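Gamma-glutamyl-gamma-aminobutyrate hydrolase PuuD (Escherichia coli, PDB 6VTV) hydrolyses the gamma-glutamyl linkage of gamma-glutamyl-gamma-aminobutyrate, releasing 4-aminobutanoate and glutamate in the last step of the route from putrescine to 4-aminobutanoate. Local coordinates at residues S76-H81 against G130-K135; A38-H41 against L45-A48; S57-L62 against M101-A106. All blocks are in the same frame, centred on the assembly; numbering follows the deposited sequence.

Interaction 1. Residues S76-H81 against G130-K135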
loop_
_atom_site.group_PDB
_atom_site.type_symbol
_atom_site.label_atom_id
_atom_site.label_comp_id
_atom_site.label_asym_id
_atom_site.label_seq_id
_atom_site.Cartn_x
_atom_site.Cartn_y
_atom_site.Cartn_z
ATOM N N SER B 76 11.637 2.480 12.175
ATOM C CA SER B 76 12.533 1.336 12.206
ATOM C C SER B 76 13.920 1.708 11.695
ATOM O O SER B 76 14.091 2.650 10.914
ATOM C CB SER B 76 11.963 0.194 11.367
ATOM O OG SER B 76 12.157 0.435 9.985
ATOM N N ASN B 77 14.918 0.958 12.163
ATOM C CA ASN B 77 16.304 1.104 11.748
ATOM C C ASN B 77 16.737 -0.122 10.958
ATOM O O ASN B 77 16.219 -1.224 11.159
ATOM C CB ASN B 77 17.237 1.296 12.951
ATOM C CG ASN B 77 16.754 2.378 13.894
ATOM O OD1 ASN B 77 16.636 3.539 13.506
ATOM N ND2 ASN B 77 16.497 2.010 15.143
ATOM N N VAL B 78 17.692 0.086 10.049
ATOM C CA VAL B 78 18.238 -1.016 9.269
ATOM C C VAL B 78 18.964 -1.986 10.192
ATOM O O VAL B 78 19.631 -1.579 11.152
ATOM C CB VAL B 78 19.174 -0.469 8.178
ATOM C CG1 VAL B 78 19.750 -1.600 7.336
ATOM C CG2 VAL B 78 18.435 0.536 7.302
ATOM N N GLN B 79 18.825 -3.278 9.911
ATOM C CA GLN B 79 19.529 -4.288 10.689
ATOM C C GLN B 79 21.035 -4.080 10.565
ATOM O O GLN B 79 21.549 -3.971 9.442
ATOM C CB GLN B 79 19.153 -5.693 10.222
ATOM C CG GLN B 79 17.710 -6.078 10.498
ATOM C CD GLN B 79 17.277 -7.301 9.713
ATOM O OE1 GLN B 79 17.078 -8.377 10.278
ATOM N NE2 GLN B 79 17.134 -7.143 8.402
ATOM N N PRO B 80 21.771 -4.018 11.677
ATOM C CA PRO B 80 23.209 -3.711 11.592
ATOM C C PRO B 80 24.019 -4.735 10.814
ATOM O O PRO B 80 25.099 -4.393 10.317
ATOM C CB PRO B 80 23.642 -3.657 13.066
ATOM C CG PRO B 80 22.379 -3.365 13.821
ATOM C CD PRO B 80 21.297 -4.080 13.070
ATOM N N HIS B 81 23.542 -5.977 10.686
ATOM C CA HIS B 81 24.296 -6.977 9.939
ATOM C C HIS B 81 24.288 -6.718 8.439
ATOM O O HIS B 81 25.093 -7.320 7.721
ATOM C CB HIS B 81 23.756 -8.382 10.229
ATOM C CG HIS B 81 22.513 -8.727 9.469
ATOM N ND1 HIS B 81 21.250 -8.458 9.948
ATOM C CD2 HIS B 81 22.340 -9.331 8.269
ATOM C CE1 HIS B 81 20.351 -8.874 9.073
ATOM N NE2 HIS B 81 20.987 -9.407 8.046
ATOM N N GLY B 130 27.948 1.358 2.342
ATOM C CA GLY B 130 28.269 2.212 3.465
ATOM C C GLY B 130 27.835 1.617 4.791
ATOM O O GLY B 130 27.428 0.458 4.893
ATOM N N SER B 131 27.931 2.444 5.831
ATOM C CA SER B 131 27.581 2.042 7.185
ATOM C C SER B 131 26.878 3.197 7.881
ATOM O O SER B 131 26.834 4.323 7.375
ATOM C CB SER B 131 28.817 1.605 7.978
ATOM O OG SER B 131 29.745 2.668 8.092
ATOM N N LEU B 132 26.332 2.914 9.062
ATOM C CA LEU B 132 25.535 3.880 9.802
ATOM C C LEU B 132 26.054 4.034 11.223
ATOM O O LEU B 132 26.623 3.105 11.802
ATOM C CB LEU B 132 24.060 3.465 9.859
ATOM C CG LEU B 132 23.379 3.094 8.545
ATOM C CD1 LEU B 132 21.963 2.619 8.810
ATOM C CD2 LEU B 132 23.384 4.278 7.594
ATOM N N HIS B 133 25.847 5.228 11.777
ATOM C CA HIS B 133 25.949 5.434 13.215
ATOM C C HIS B 133 24.687 4.883 13.865
ATOM O O HIS B 133 23.578 5.298 13.517
ATOM C CB HIS B 133 26.106 6.918 13.544
ATOM C CG HIS B 133 27.456 7.479 13.221
ATOM N ND1 HIS B 133 28.579 7.188 13.965
ATOM C CD2 HIS B 133 27.858 8.331 12.249
ATOM C CE1 HIS B 133 29.617 7.828 13.457
ATOM N NE2 HIS B 133 29.206 8.529 12.416
ATOM N N ARG B 134 24.844 3.947 14.801
ATOM C CA ARG B 134 23.671 3.359 15.435
ATOM C C ARG B 134 23.112 4.222 16.558
ATOM O O ARG B 134 21.928 4.094 16.889
ATOM C CB ARG B 134 24.003 1.961 15.961
ATOM C CG ARG B 134 24.194 0.941 14.849
ATOM C CD ARG B 134 25.025 -0.250 15.292
ATOM N NE ARG B 134 24.267 -1.170 16.133
ATOM C CZ ARG B 134 24.655 -2.410 16.416
ATOM N NH1 ARG B 134 25.793 -2.878 15.921
ATOM N NH2 ARG B 134 23.907 -3.183 17.192
ATOM N N LYS B 135 23.930 5.100 17.143
ATOM C CA LYS B 135 23.506 5.990 18.229
ATOM C C LYS B 135 24.207 7.332 18.022
ATOM O O LYS B 135 25.327 7.536 18.497
ATOM C CB LYS B 135 23.827 5.399 19.597
ATOM C CG LYS B 135 23.099 4.103 19.917
ATOM C CD LYS B 135 21.632 4.349 20.222
ATOM C CE LYS B 135 21.441 4.919 21.616
ATOM N NZ LYS B 135 20.008 5.229 21.887
#

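Interaction 2. Residues A38-H41 against L45-A48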
loop_
_atom_site.group_PDB
_atom_site.type_symbol
_atom_site.label_atom_id
_atom_site.label_comp_id
_atom_site.label_asym_id
_atom_site.label_seq_id
_atom_site.Cartn_x
_atom_site.Cartn_y
_atom_site.Cartn_z
ATOM N N ALA B 38 2.614 14.025 -0.672
ATOM C CA ALA B 38 3.692 14.777 -1.307
ATOM C C ALA B 38 3.910 14.328 -2.747
ATOM O O ALA B 38 4.155 15.159 -3.630
ATOM C CB ALA B 38 4.979 14.633 -0.497
ATOM N N ILE B 39 3.830 13.020 -3.002
ATOM C CA ILE B 39 3.976 12.516 -4.365
ATOM C C ILE B 39 2.818 12.996 -5.231
ATOM O O ILE B 39 3.010 13.431 -6.373
ATOM C CB ILE B 39 4.079 10.980 -4.361
ATOM C CG1 ILE B 39 5.451 10.539 -3.858
ATOM C CG2 ILE B 39 3.825 10.420 -5.752
ATOM C CD1 ILE B 39 6.573 10.793 -4.842
ATOM N N ILE B 40 1.598 12.927 -4.692
ATOM C CA ILE B 40 0.415 13.369 -5.428
ATOM C C ILE B 40 0.557 14.831 -5.833
ATOM O O ILE B 40 0.347 15.197 -6.996
ATOM C CB ILE B 40 -0.854 13.146 -4.585
ATOM C CG1 ILE B 40 -1.108 11.651 -4.365
ATOM C CG2 ILE B 40 -2.056 13.810 -5.243
ATOM C CD1 ILE B 40 -1.611 10.930 -5.588
ATOM N N HIS B 41 0.919 15.688 -4.875
ATOM C CA HIS B 41 1.015 17.119 -5.149
ATOM C C HIS B 41 2.061 17.425 -6.214
ATOM O O HIS B 41 1.926 18.408 -6.951
ATOM C CB HIS B 41 1.332 17.877 -3.859
ATOM C CG HIS B 41 1.243 19.366 -3.991
ATOM N ND1 HIS B 41 2.335 20.152 -4.289
ATOM C CD2 HIS B 41 0.193 20.211 -3.860
ATOM C CE1 HIS B 41 1.962 21.419 -4.339
ATOM N NE2 HIS B 41 0.668 21.482 -4.082
ATOM N N LEU B 45 1.967 9.199 -9.589
ATOM C CA LEU B 45 0.936 8.193 -9.359
ATOM C C LEU B 45 1.516 7.116 -8.454
ATOM O O LEU B 45 2.226 6.217 -8.933
ATOM C CB LEU B 45 0.455 7.590 -10.684
ATOM C CG LEU B 45 -0.873 6.824 -10.694
ATOM C CD1 LEU B 45 -1.476 6.841 -12.088
ATOM C CD2 LEU B 45 -0.709 5.388 -10.213
ATOM N N PRO B 46 1.257 7.159 -7.149
ATOM C CA PRO B 46 1.901 6.213 -6.233
ATOM C C PRO B 46 1.159 4.890 -6.150
ATOM O O PRO B 46 -0.073 4.836 -6.159
ATOM C CB PRO B 46 1.853 6.952 -4.892
ATOM C CG PRO B 46 0.584 7.743 -4.979
ATOM C CD PRO B 46 0.449 8.159 -6.429
ATOM N N ILE B 47 1.934 3.812 -6.067
ATOM C CA ILE B 47 1.421 2.490 -5.735
ATOM C C ILE B 47 2.311 1.914 -4.641
ATOM O O ILE B 47 3.541 1.986 -4.733
ATOM C CB ILE B 47 1.364 1.555 -6.960
ATOM C CG1 ILE B 47 2.727 1.464 -7.650
ATOM C CG2 ILE B 47 0.300 2.027 -7.943
ATOM C CD1 ILE B 47 2.822 0.331 -8.649
ATOM N N ALA B 48 1.691 1.374 -3.597
ATOM C CA ALA B 48 2.428 0.878 -2.444
ATOM C C ALA B 48 2.878 -0.557 -2.680
ATOM O O ALA B 48 2.116 -1.386 -3.188
ATOM C CB ALA B 48 1.574 0.970 -1.179
#

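Interaction 3. Residues S57-L62 against M101-A106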
loop_
_atom_site.group_PDB
_atom_site.type_symbol
_atom_site.label_atom_id
_atom_site.label_comp_id
_atom_site.label_asym_id
_atom_site.label_seq_id
_atom_site.Cartn_x
_atom_site.Cartn_y
_atom_site.Cartn_z
ATOM N N SER B 57 11.290 -13.128 -8.713
ATOM C CA SER B 57 10.458 -13.298 -9.901
ATOM C C SER B 57 9.332 -12.272 -9.955
ATOM O O SER B 57 8.940 -11.843 -11.045
ATOM C CB SER B 57 9.888 -14.717 -9.956
ATOM O OG SER B 57 8.910 -14.919 -8.952
ATOM N N LEU B 58 8.807 -11.864 -8.799
ATOM C CA LEU B 58 7.774 -10.833 -8.782
ATOM C C LEU B 58 8.367 -9.445 -8.999
ATOM O O LEU B 58 7.767 -8.612 -9.687
ATOM C CB LEU B 58 7.003 -10.879 -7.463
ATOM C CG LEU B 58 6.309 -12.193 -7.111
ATOM C CD1 LEU B 58 5.499 -12.032 -5.838
ATOM C CD2 LEU B 58 5.423 -12.660 -8.256
ATOM N N LEU B 59 9.540 -9.182 -8.418
ATOM C CA LEU B 59 10.161 -7.870 -8.564
ATOM C C LEU B 59 10.534 -7.590 -10.014
ATOM O O LEU B 59 10.329 -6.476 -10.511
ATOM C CB LEU B 59 11.394 -7.772 -7.664
ATOM C CG LEU B 59 11.954 -6.371 -7.418
ATOM C CD1 LEU B 59 10.977 -5.534 -6.613
ATOM C CD2 LEU B 59 13.306 -6.449 -6.723
ATOM N N GLU B 60 11.081 -8.590 -10.710
ATOM C CA GLU B 60 11.473 -8.396 -12.104
ATOM C C GLU B 60 10.274 -8.086 -12.990
ATOM O O GLU B 60 10.404 -7.348 -13.973
ATOM C CB GLU B 60 12.208 -9.632 -12.621
ATOM C CG GLU B 60 13.603 -9.817 -12.044
ATOM C CD GLU B 60 14.630 -8.916 -12.701
ATOM O OE1 GLU B 60 14.981 -7.877 -12.102
ATOM O OE2 GLU B 60 15.090 -9.247 -13.814
ATOM N N GLN B 61 9.103 -8.637 -12.664
ATOM C CA GLN B 61 7.912 -8.353 -13.457
ATOM C C GLN B 61 7.379 -6.950 -13.196
ATOM O O GLN B 61 6.769 -6.346 -14.085
ATOM C CB GLN B 61 6.825 -9.388 -13.164
ATOM C CG GLN B 61 7.131 -10.788 -13.668
ATOM C CD GLN B 61 6.086 -11.795 -13.232
ATOM O OE1 GLN B 61 4.996 -11.859 -13.800
ATOM N NE2 GLN B 61 6.413 -12.587 -12.219
ATOM N N LEU B 62 7.600 -6.417 -11.996
ATOM C CA LEU B 62 7.025 -5.135 -11.606
ATOM C C LEU B 62 7.880 -3.948 -12.040
ATOM O O LEU B 62 7.337 -2.903 -12.415
ATOM C CB LEU B 62 6.820 -5.095 -10.089
ATOM C CG LEU B 62 6.157 -3.837 -9.519
ATOM C CD1 LEU B 62 4.932 -3.442 -10.335
ATOM C CD2 LEU B 62 5.793 -4.042 -8.066
ATOM N N MET B 101 16.677 -3.226 -0.046
ATOM C CA MET B 101 17.958 -3.587 -0.646
ATOM C C MET B 101 17.774 -4.109 -2.064
ATOM O O MET B 101 18.537 -3.751 -2.970
ATOM C CB MET B 101 18.676 -4.627 0.216
ATOM C CG MET B 101 19.060 -4.144 1.606
ATOM S SD MET B 101 20.116 -2.685 1.589
ATOM C CE MET B 101 19.093 -1.521 2.486
ATOM N N ALA B 102 16.758 -4.945 -2.282
ATOM C CA ALA B 102 16.557 -5.534 -3.601
ATOM C C ALA B 102 16.132 -4.481 -4.618
ATOM O O ALA B 102 16.643 -4.450 -5.743
ATOM C CB ALA B 102 15.524 -6.658 -3.522
ATOM N N ILE B 103 15.202 -3.603 -4.239
ATOM C CA ILE B 103 14.674 -2.656 -5.214
ATOM C C ILE B 103 15.654 -1.513 -5.475
ATOM O O ILE B 103 15.637 -0.921 -6.560
ATOM C CB ILE B 103 13.295 -2.141 -4.766
ATOM C CG1 ILE B 103 12.504 -1.634 -5.974
ATOM C CG2 ILE B 103 13.429 -1.055 -3.706
ATOM C CD1 ILE B 103 11.015 -1.564 -5.741
ATOM N N ILE B 104 16.524 -1.189 -4.516
ATOM C CA ILE B 104 17.554 -0.183 -4.772
ATOM C C ILE B 104 18.555 -0.703 -5.796
ATOM O O ILE B 104 18.830 -0.046 -6.806
ATOM C CB ILE B 104 18.255 0.228 -3.464
ATOM C CG1 ILE B 104 17.327 1.060 -2.579
ATOM C CG2 ILE B 104 19.526 1.008 -3.766
ATOM C CD1 ILE B 104 17.857 1.250 -1.172
ATOM N N ASN B 105 19.108 -1.895 -5.549
ATOM C CA ASN B 105 20.087 -2.475 -6.466
ATOM C C ASN B 105 19.511 -2.630 -7.866
ATOM O O ASN B 105 20.202 -2.382 -8.862
ATOM C CB ASN B 105 20.554 -3.831 -5.938
ATOM C CG ASN B 105 21.502 -3.706 -4.764
ATOM O OD1 ASN B 105 22.464 -2.940 -4.806
ATOM N ND2 ASN B 105 21.231 -4.460 -3.704
ATOM N N ALA B 106 18.248 -3.045 -7.962
ATOM C CA ALA B 106 17.621 -3.201 -9.268
ATOM C C ALA B 106 17.419 -1.854 -9.950
ATOM O O ALA B 106 17.679 -1.716 -11.151
ATOM C CB ALA B 106 16.291 -3.937 -9.121
#

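Interaction 1. Residues S76-H81 against G130-K135
P80 lays the CB-CG edge of its ring over one face of the R134 guanidinium, and this is the close part of the contact: CG of the proline stands 3.5 Å above the plane, over its centre, and is 3.6 Å from R134 CZ. CB reaches the same group, 3.7 Å from R134 NH1. The two side chains cross at about a right angle. The arginine chain gets there by a bend at chi3 (76°), which brings the planar end up to the CB-CG edge of the ring. A rigid, saturated ring suits this place because it covers a guanidinium face without competing for its N-H groups. Those point to other partners: NE and NH1 make salt bridges with E89 and E85, while NH1 and NH2 also bond to the backbone oxygens of N86 and D88. Together these bonds would fix the rotation of the group.

In this class I glutamine amidotransferase fold, the contact joins the long loop after strand 68-71 to the short strand 132-133 that follows helix 119-127. Its apolar half is looser. V78 CB lies 4.2 Å from L132 CD1, and both side chains lean on that helix. The solvent side is that of R134, partly exposed where V78, P80 and L132 are buried.

Interaction 2. Residues A38-H41 against L45-A48
P46 is met by two successive isoleucines on helix 33-42, and the side-chain contacts are apolar. The closer one comes from I40, whose CD1 sits 3.6 Å from P46 CD and 3.9 Å from P46 CG, with the two side chains crossing at about a right angle. I39 uses its other branch: CG2 lies 4.1 Å from both CB and CD of the proline, and the side chains slide past each other in opposite directions. In I39 the chi1 of -74° sets CG2 anti to the backbone N, on the strand side, while CG1 leads away from the proline. I39 also packs on I14 and F244.

Of polar atoms, L45 N comes only within 4.4 Å of I39 CG2; no hydrogen bond joins the two segments. On one side the strand bonds to its parallel neighbour 13-23, for instance I47 with I14 and V16; A48 also bonds through its backbone to the second subunit. Helix 33-42 links strand 13-23, by way of antiparallel strand 26-32, to strand 45-49, as in a beta-alpha-beta unit with an added hairpin strand. L53 and L58 of the second subunit pack on P46 and I40 respectively.

Beyond the short connection, the packing depends on shape and burial of hydrocarbon rather than on directional bonds.

Interaction 3. Residues S57-L62 against M101-A106
Helices 56-62 and 94-109 come nearest at L59 and I103, whose CA atoms are 7.7 Å apart. L59 carries the contact from its helix. Its chi1 of -165° sets CG anti to the backbone N, which sends the branched end across to the other helix, where its two methyls part company. CD2 goes to A102, 3.9 Å from the CB and 4.0 Å from the backbone O of that residue. CD1 meets the end of I103, 4.1 Å from its CD1, and these two side chains cross at about a right angle. A102 suits its place because a single methyl lets the leucine come down close to the helix backbone; I103, by contrast, extends its CG1 branch, anti to its own backbone N, to meet the other methyl.

In the alpha/beta fold of the glutaminase I clan, both helices pack beside the central sheet, and I103 continues inward onto L49 and I69, residues of two of its strands. At the outer edge the character changes: E60 is exposed, and its OE1 forms a salt bridge with R110. Away from the helix-helix contact, Q61 folds back along its own helix, NE2 bonding to S57 O at 2.9 Å. This bond is nearly straight (165°), but the donor lies well above the carbonyl plane. Q61 OE1 accepts a bond from the backbone N of N11 of the second subunit, which also packs its L45 on L62.

In the fold
Interaction 2 comes first along the chain and is complete before the others begin; the segments of interactions 1 and 3 then alternate, so helix 94-109 of interaction 3 falls between the two halves of interaction 1. Interactions 1 and 2 lie on opposite sides of the chain's centre, their centres about 27 Å apart. Interaction 3 is about 22 Å from interaction 1 and about 19 Å from interaction 2, centre to centre, and its nearest atoms come within about 5 Å of each. Interactions 1 and 3 both lean on helix 119-127. Strand 45-49 leads on to helix 56-62, and both touch the second subunit, so interactions 2 and 3 border the homodimer interface, whereas interaction 1 does not.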